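Local coordinates for protein homoserine O-acetyltransferase (Bacillus anthracis str. 'Ames Ancestor', PDB 3I1I) that probably transfers an acetyl group from acetyl-CoA to the hydroxyl of homoserine, an early step towards methionine, using an alpha/beta hydrolase fold, at residues V7-F12 with H103-G108; G30-G35 with A53-A58. All blocks are in the same frame, centred on the assembly; numbering follows the deposited sequence.

Contact 1 (V7-F12 with H103-G108); sequences VKKEKF and HVITTG. With ACT (acetate ion), chain D.
His103 meets Lys9 through its backbone carbonyl: Lys9 NZ donates to His103 O at 2.7 Å, arriving at a C=O...N angle of 152° and tilted 19° from the carbonyl plane. The lysine chain gets there by one bend, at chi2 (86°), which leaves His103 O beside the CE-NZ bond, and the approach at NZ is far from straight. The same ammonium forms a salt bridge with Asp92 and a hydrogen bond with Ser55, three polar partners that together fix its position. The imidazole of His103 leads away from this bond and stacks on Tyr61. Two residues on, Ile105 has its CB directed at segment 7-12; CD1 lies 4.0 Å from Lys9 CG, 3.8 Å from Glu10 O and 4.2 Å from Lys11 CB, and the Lys9 and Ile105 side chains run antiparallel past one another. Lys11 sends its extended chain on to His170 of the second subunit. At Thr107, OG1 lies 3.4 Å from OXT of an acetate, probably a crystallisation component; that bond is weak and not settled, because another acceptor competes for its proton. Separately, OG1 bonds Gln28 N. Overall, a loop following strand 87-91 is pinned against the N-terminal edge strand 10-18 of the alpha/beta hydrolase sheet.

Contact 2 (G30-G35 with A53-A58); sequences GYETYG and ATSHAA
In the alpha/beta hydrolase fold, the loop after strand 44-48 passes over strand 24-34, and a His-carboxylate hydrogen bond to the buried Glu32 ties them together. His56 ND1 donates to Glu32 OE2 at 2.8 Å with an N-H...O angle of 167°; the oxygen lies in the imidazole plane and accepts through its syn lone pair, with carboxylate and ring planes 51° apart. Tyr34 OH donates to the same OE2 at 2.7 Å from above the carboxylate plane, so two donors grip one oxygen. The other, OE1, receives Ser55 OG at 2.9 Å, again from above the plane, and also bonds Tyr61 OH. Ser55 OG also bonds Lys9 NZ, placing it between lysine and carboxylate. With chi1 at 73°, Glu32 CG sits between the backbone N and carbonyl carbon, the chain then extending toward the loop. Donors at both oxygens would probably favour an ionised carboxylate. Thr54 OG1 accepts from His56 N in an ST turn, and His56 centres an inverse gamma turn closed by Ala57 N to Ser55 O. Tyr34 OH accepts from Ala58 N at 2.8 Å, while Ala58 CB makes a CH-pi contact over one ring face, 4.1 Å from the centroid and offset toward the rim.

The centres of contacts 1 and 2 lie about 9 Å apart on the same side of the chain's centre. Along the chain the order is 7-12, 30-35, 53-58, 103-108, so contact 2 is nested inside the loop that contact 1 closes. Strands 10-18 and 24-34 are antiparallel neighbours at one end of the eight-stranded sheet. Direct evidence of coupling comes from Lys9 NZ to Ser55 OG at 2.7 Å and Ile105 O to Gly30 N at 2.8 Å, both probable hydrogen bonds, and from Val7 CG2 packing 3.5 Å from Tyr34 CE1. Segments 7-12 and 30-35 therefore each touch both loops, and partners on the second subunit place this sheet end beside a subunit interface.

Contact 1 (V7-F12 with H103-G108)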
ATOM      1  N   VAL A   7     -11.618  19.145  31.590  1.00 40.38           N
ATOM      2  CA  VAL A   7     -10.199  18.895  31.560  1.00 38.26           C
ATOM      3  C   VAL A   7      -9.451  20.102  31.010  1.00 37.55           C
ATOM      4  O   VAL A   7      -9.870  20.723  30.045  1.00 36.46           O
ATOM      5  CB  VAL A   7      -9.867  17.638  30.686  1.00 38.43           C
ATOM      6  CG1 VAL A   7      -8.329  17.513  30.449  1.00 36.15           C
ATOM      7  CG2 VAL A   7     -10.464  16.374  31.315  1.00 35.39           C
ATOM      8  N   LYS A   8      -8.310  20.395  31.607  1.00 37.05           N
ATOM      9  CA  LYS A   8      -7.522  21.538  31.209  1.00 37.54           C
ATOM     10  C   LYS A   8      -6.280  21.053  30.490  1.00 35.71           C
ATOM     11  O   LYS A   8      -5.580  20.198  30.997  1.00 36.51           O
ATOM     12  CB  LYS A   8      -7.113  22.352  32.442  1.00 38.27           C
ATOM     13  CG  LYS A   8      -6.924  23.858  32.142  1.00 43.09           C
ATOM     14  CD  LYS A   8      -5.610  24.458  32.729  1.00 48.47           C
ATOM     15  CE  LYS A   8      -5.117  25.698  31.913  1.00 50.60           C
ATOM     16  NZ  LYS A   8      -6.197  26.758  31.721  1.00 52.75           N
ATOM     17  N   LYS A   9      -6.008  21.580  29.313  1.00 33.96           N
ATOM     18  CA  LYS A   9      -4.782  21.251  28.621  1.00 33.30           C
ATOM     19  C   LYS A   9      -3.632  22.021  29.254  1.00 33.03           C
ATOM     20  O   LYS A   9      -3.768  23.196  29.549  1.00 32.97           O
ATOM     21  CB  LYS A   9      -4.898  21.608  27.144  1.00 32.81           C
ATOM     22  CG  LYS A   9      -3.752  21.080  26.270  1.00 32.40           C
ATOM     23  CD  LYS A   9      -3.984  19.654  25.785  1.00 31.41           C
ATOM     24  CE  LYS A   9      -2.759  19.126  25.012  1.00 31.03           C
ATOM     25  NZ  LYS A   9      -3.112  18.017  24.099  1.00 30.75           N
ATOM     26  N   GLU A  10      -2.513  21.356  29.469  1.00 32.79           N
ATOM     27  CA  GLU A  10      -1.297  22.012  29.941  1.00 33.38           C
ATOM     28  C   GLU A  10      -0.201  21.837  28.906  1.00 33.19           C
ATOM     29  O   GLU A  10      -0.355  21.108  27.902  1.00 32.34           O
ATOM     30  CB  GLU A  10      -0.795  21.388  31.226  1.00 33.81           C
ATOM     31  CG  GLU A  10      -1.842  21.134  32.258  1.00 38.21           C
ATOM     32  CD  GLU A  10      -2.127  22.322  33.125  1.00 45.89           C
ATOM     33  OE1 GLU A  10      -2.849  22.091  34.134  1.00 54.24           O
ATOM     34  OE2 GLU A  10      -1.663  23.466  32.820  1.00 46.15           O
ATOM     35  N   LYS A  11       0.931  22.470  29.190  1.00 32.82           N
ATOM     36  CA  LYS A  11       2.050  22.498  28.269  1.00 33.04           C
ATOM     37  C   LYS A  11       3.360  22.299  29.033  1.00 32.05           C
ATOM     38  O   LYS A  11       3.581  22.943  30.041  1.00 32.88           O
ATOM     39  CB  LYS A  11       2.037  23.848  27.554  1.00 33.09           C
ATOM     40  CG  LYS A  11       3.218  24.143  26.675  1.00 36.47           C
ATOM     41  CD  LYS A  11       2.969  25.439  25.875  1.00 41.26           C
ATOM     42  CE  LYS A  11       4.205  25.879  25.077  1.00 43.37           C
ATOM     43  NZ  LYS A  11       3.943  26.859  23.984  1.00 45.04           N
ATOM     44  N   PHE A  12       4.214  21.403  28.561  1.00 31.23           N
ATOM     45  CA  PHE A  12       5.543  21.205  29.108  1.00 30.34           C
ATOM     46  C   PHE A  12       6.570  21.503  28.029  1.00 30.50           C
ATOM     47  O   PHE A  12       6.416  21.075  26.884  1.00 31.02           O
ATOM     48  CB  PHE A  12       5.696  19.772  29.589  1.00 30.03           C
ATOM     49  CG  PHE A  12       7.075  19.443  30.121  1.00 28.53           C
ATOM     50  CD1 PHE A  12       7.543  20.044  31.282  1.00 28.21           C
ATOM     51  CD2 PHE A  12       7.897  18.532  29.465  1.00 26.74           C
ATOM     52  CE1 PHE A  12       8.804  19.746  31.783  1.00 26.84           C
ATOM     53  CE2 PHE A  12       9.144  18.192  29.969  1.00 25.89           C
ATOM     54  CZ  PHE A  12       9.606  18.817  31.144  1.00 27.46           C
ATOM     55  N   HIS A 103      -6.060  21.764  20.086  1.00 36.37           N
ATOM     56  CA  HIS A 103      -5.763  21.225  21.400  1.00 34.67           C
ATOM     57  C   HIS A 103      -4.436  20.461  21.494  1.00 32.76           C
ATOM     58  O   HIS A 103      -4.099  19.986  22.580  1.00 33.01           O
ATOM     59  CB  HIS A 103      -6.839  20.241  21.808  1.00 35.20           C
ATOM     60  CG  HIS A 103      -8.167  20.866  22.028  1.00 37.74           C
ATOM     61  ND1 HIS A 103      -8.394  21.801  23.018  1.00 39.10           N
ATOM     62  CD2 HIS A 103      -9.341  20.702  21.380  1.00 37.93           C
ATOM     63  CE1 HIS A 103      -9.659  22.169  22.978  1.00 38.80           C
ATOM     64  NE2 HIS A 103     -10.257  21.509  22.001  1.00 37.57           N
ATOM     65  N   VAL A 104      -3.710  20.296  20.387  1.00 29.97           N
ATOM     66  CA  VAL A 104      -2.525  19.435  20.370  1.00 27.40           C
ATOM     67  C   VAL A 104      -1.280  20.271  20.515  1.00 27.08           C
ATOM     68  O   VAL A 104      -1.124  21.268  19.831  1.00 27.65           O
ATOM     69  CB  VAL A 104      -2.509  18.637  19.051  1.00 27.55           C
ATOM     70  CG1 VAL A 104      -1.118  18.021  18.740  1.00 23.13           C
ATOM     71  CG2 VAL A 104      -3.660  17.597  19.058  1.00 25.04           C
ATOM     72  N   ILE A 105      -0.377  19.903  21.403  1.00 26.56           N
ATOM     73  CA  ILE A 105       0.888  20.632  21.518  1.00 26.01           C
ATOM     74  C   ILE A 105       2.046  19.647  21.352  1.00 26.43           C
ATOM     75  O   ILE A 105       2.252  18.767  22.188  1.00 25.86           O
ATOM     76  CB  ILE A 105       0.998  21.385  22.901  1.00 26.59           C
ATOM     77  CG1 ILE A 105      -0.155  22.401  23.044  1.00 26.70           C
ATOM     78  CG2 ILE A 105       2.365  22.060  23.058  1.00 21.40           C
ATOM     79  CD1 ILE A 105      -0.574  22.696  24.503  1.00 28.25           C
ATOM     80  N   THR A 106       2.793  19.804  20.263  1.00 26.65           N
ATOM     81  CA  THR A 106       3.757  18.795  19.832  1.00 26.68           C
ATOM     82  C   THR A 106       4.972  19.478  19.233  1.00 26.48           C
ATOM     83  O   THR A 106       4.924  20.671  18.951  1.00 26.43           O
ATOM     84  CB  THR A 106       3.145  17.856  18.756  1.00 26.58           C
ATOM     85  OG1 THR A 106       3.927  16.663  18.674  1.00 27.71           O
ATOM     86  CG2 THR A 106       3.086  18.519  17.371  1.00 25.09           C
ATOM     87  N   THR A 107       6.043  18.718  19.057  1.00 25.70           N
ATOM     88  CA  THR A 107       7.154  19.147  18.219  1.00 26.30           C
ATOM     89  C   THR A 107       7.362  18.144  17.100  1.00 25.78           C
ATOM     90  O   THR A 107       7.404  16.955  17.341  1.00 25.02           O
ATOM     91  CB  THR A 107       8.455  19.297  19.027  1.00 26.64           C
ATOM     92  OG1 THR A 107       8.191  20.142  20.146  1.00 28.23           O
ATOM     93  CG2 THR A 107       9.567  19.907  18.163  1.00 25.57           C
ATOM     94  N   GLY A 108       7.465  18.650  15.877  1.00 26.14           N
ATOM     95  CA  GLY A 108       7.513  17.824  14.680  1.00 25.85           C
ATOM     96  C   GLY A 108       7.858  18.618  13.423  1.00 26.24           C
ATOM     97  O   GLY A 108       8.311  19.776  13.504  1.00 25.17           O
TER
HETATM   98  C   ACT D 503       9.057  24.093  19.419  1.00 60.56           C
HETATM   99  O   ACT D 503       9.929  24.366  18.545  1.00 60.32           O
HETATM  100  OXT ACT D 503       8.090  23.395  19.007  1.00 60.21           O
HETATM  101  CH3 ACT D 503       9.157  24.560  20.853  1.00 59.83           C

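Contact 2 (G30-G35 with A53-A58)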
ATOM      1  N   GLY A  30       2.226  18.723  24.943  1.00 23.88           N
ATOM      2  CA  GLY A  30       0.983  18.975  25.653  1.00 23.91           C
ATOM      3  C   GLY A  30       0.703  17.862  26.623  1.00 23.12           C
ATOM      4  O   GLY A  30       1.189  16.779  26.443  1.00 23.71           O
ATOM      5  N   TYR A  31      -0.069  18.116  27.662  1.00 22.95           N
ATOM      6  CA  TYR A  31      -0.525  17.018  28.509  1.00 22.85           C
ATOM      7  C   TYR A  31      -1.764  17.427  29.259  1.00 22.92           C
ATOM      8  O   TYR A  31      -2.179  18.587  29.199  1.00 23.49           O
ATOM      9  CB  TYR A  31       0.547  16.572  29.502  1.00 23.19           C
ATOM     10  CG  TYR A  31       0.892  17.562  30.593  1.00 23.81           C
ATOM     11  CD1 TYR A  31       0.351  17.442  31.850  1.00 23.95           C
ATOM     12  CD2 TYR A  31       1.812  18.591  30.376  1.00 25.22           C
ATOM     13  CE1 TYR A  31       0.666  18.345  32.861  1.00 25.11           C
ATOM     14  CE2 TYR A  31       2.159  19.496  31.408  1.00 25.84           C
ATOM     15  CZ  TYR A  31       1.579  19.370  32.639  1.00 25.92           C
ATOM     16  OH  TYR A  31       1.884  20.243  33.671  1.00 27.39           O
ATOM     17  N   GLU A  32      -2.359  16.470  29.954  1.00 21.65           N
ATOM     18  CA  GLU A  32      -3.533  16.757  30.724  1.00 21.73           C
ATOM     19  C   GLU A  32      -3.618  15.711  31.804  1.00 21.95           C
ATOM     20  O   GLU A  32      -3.025  14.658  31.652  1.00 22.42           O
ATOM     21  CB  GLU A  32      -4.774  16.798  29.817  1.00 21.05           C
ATOM     22  CG  GLU A  32      -5.252  15.452  29.303  1.00 20.17           C
ATOM     23  CD  GLU A  32      -6.234  15.596  28.174  1.00 20.21           C
ATOM     24  OE1 GLU A  32      -5.819  16.177  27.149  1.00 17.30           O
ATOM     25  OE2 GLU A  32      -7.408  15.111  28.301  1.00 19.17           O
ATOM     26  N   THR A  33      -4.317  16.010  32.899  1.00 22.42           N
ATOM     27  CA  THR A  33      -4.365  15.138  34.080  1.00 22.31           C
ATOM     28  C   THR A  33      -5.800  15.030  34.580  1.00 23.03           C
ATOM     29  O   THR A  33      -6.629  15.887  34.320  1.00 23.34           O
ATOM     30  CB  THR A  33      -3.458  15.665  35.254  1.00 22.94           C
ATOM     31  OG1 THR A  33      -4.096  16.783  35.913  1.00 23.55           O
ATOM     32  CG2 THR A  33      -2.051  16.085  34.757  1.00 19.44           C
ATOM     33  N   TYR A  34      -6.083  13.960  35.303  1.00 23.61           N
ATOM     34  CA  TYR A  34      -7.383  13.709  35.864  1.00 23.95           C
ATOM     35  C   TYR A  34      -7.182  13.182  37.287  1.00 24.57           C
ATOM     36  O   TYR A  34      -6.186  12.530  37.582  1.00 24.31           O
ATOM     37  CB  TYR A  34      -8.173  12.680  35.050  1.00 23.65           C
ATOM     38  CG  TYR A  34      -7.919  12.678  33.558  1.00 25.15           C
ATOM     39  CD1 TYR A  34      -8.491  13.637  32.722  1.00 24.56           C
ATOM     40  CD2 TYR A  34      -7.138  11.689  32.961  1.00 23.91           C
ATOM     41  CE1 TYR A  34      -8.259  13.629  31.328  1.00 22.36           C
ATOM     42  CE2 TYR A  34      -6.914  11.679  31.578  1.00 23.23           C
ATOM     43  CZ  TYR A  34      -7.471  12.646  30.770  1.00 23.23           C
ATOM     44  OH  TYR A  34      -7.256  12.620  29.397  1.00 22.54           O
ATOM     45  N   GLY A  35      -8.141  13.455  38.172  1.00 24.85           N
ATOM     46  CA  GLY A  35      -7.991  13.071  39.581  1.00 24.62           C
ATOM     47  C   GLY A  35      -7.011  13.950  40.353  1.00 24.72           C
ATOM     48  O   GLY A  35      -6.604  15.011  39.885  1.00 24.24           O
ATOM     49  N   ALA A  53      -3.838   9.364  17.756  1.00 22.48           N
ATOM     50  CA  ALA A  53      -4.531  10.050  18.876  1.00 21.68           C
ATOM     51  C   ALA A  53      -3.716  11.213  19.475  1.00 21.54           C
ATOM     52  O   ALA A  53      -2.830  11.759  18.824  1.00 21.71           O
ATOM     53  CB  ALA A  53      -4.926   9.040  19.963  1.00 20.33           C
ATOM     54  N   THR A  54      -4.042  11.581  20.714  1.00 21.85           N
ATOM     55  CA  THR A  54      -3.523  12.753  21.406  1.00 21.67           C
ATOM     56  C   THR A  54      -3.550  12.488  22.920  1.00 22.01           C
ATOM     57  O   THR A  54      -3.979  11.426  23.359  1.00 21.46           O
ATOM     58  CB  THR A  54      -4.386  14.043  21.114  1.00 21.93           C
ATOM     59  OG1 THR A  54      -5.652  14.002  21.819  1.00 23.67           O
ATOM     60  CG2 THR A  54      -4.643  14.220  19.637  1.00 21.29           C
ATOM     61  N   SER A  55      -3.151  13.488  23.709  1.00 22.41           N
ATOM     62  CA  SER A  55      -3.188  13.409  25.169  1.00 23.29           C
ATOM     63  C   SER A  55      -4.608  13.190  25.759  1.00 23.04           C
ATOM     64  O   SER A  55      -4.751  12.833  26.927  1.00 22.55           O
ATOM     65  CB  SER A  55      -2.586  14.691  25.770  1.00 23.33           C
ATOM     66  OG  SER A  55      -3.474  15.794  25.557  1.00 25.45           O
ATOM     67  N   HIS A  56      -5.636  13.404  24.943  1.00 23.15           N
ATOM     68  CA  HIS A  56      -7.025  13.367  25.401  1.00 23.75           C
ATOM     69  C   HIS A  56      -7.544  11.961  25.612  1.00 23.40           C
ATOM     70  O   HIS A  56      -8.373  11.461  24.869  1.00 23.18           O
ATOM     71  CB  HIS A  56      -7.928  14.113  24.406  1.00 24.20           C
ATOM     72  CG  HIS A  56      -9.223  14.553  25.001  1.00 25.73           C
ATOM     73  ND1 HIS A  56      -9.315  15.051  26.289  1.00 27.13           N
ATOM     74  CD2 HIS A  56     -10.474  14.603  24.480  1.00 24.92           C
ATOM     75  CE1 HIS A  56     -10.578  15.355  26.540  1.00 28.23           C
ATOM     76  NE2 HIS A  56     -11.299  15.098  25.456  1.00 27.04           N
ATOM     77  N   ALA A  57      -7.022  11.323  26.644  1.00 23.56           N
ATOM     78  CA  ALA A  57      -7.393   9.961  26.979  1.00 23.35           C
ATOM     79  C   ALA A  57      -8.786   9.873  27.612  1.00 23.40           C
ATOM     80  O   ALA A  57      -9.396   8.821  27.589  1.00 23.14           O
ATOM     81  CB  ALA A  57      -6.354   9.352  27.941  1.00 21.66           C
ATOM     82  N   ALA A  58      -9.250  10.952  28.237  1.00 24.17           N
ATOM     83  CA  ALA A  58     -10.555  10.919  28.936  1.00 24.86           C
ATOM     84  C   ALA A  58     -11.186  12.297  29.079  1.00 25.27           C
ATOM     85  O   ALA A  58     -10.546  13.351  28.903  1.00 24.44           O
ATOM     86  CB  ALA A  58     -10.425  10.244  30.316  1.00 24.04           C
TER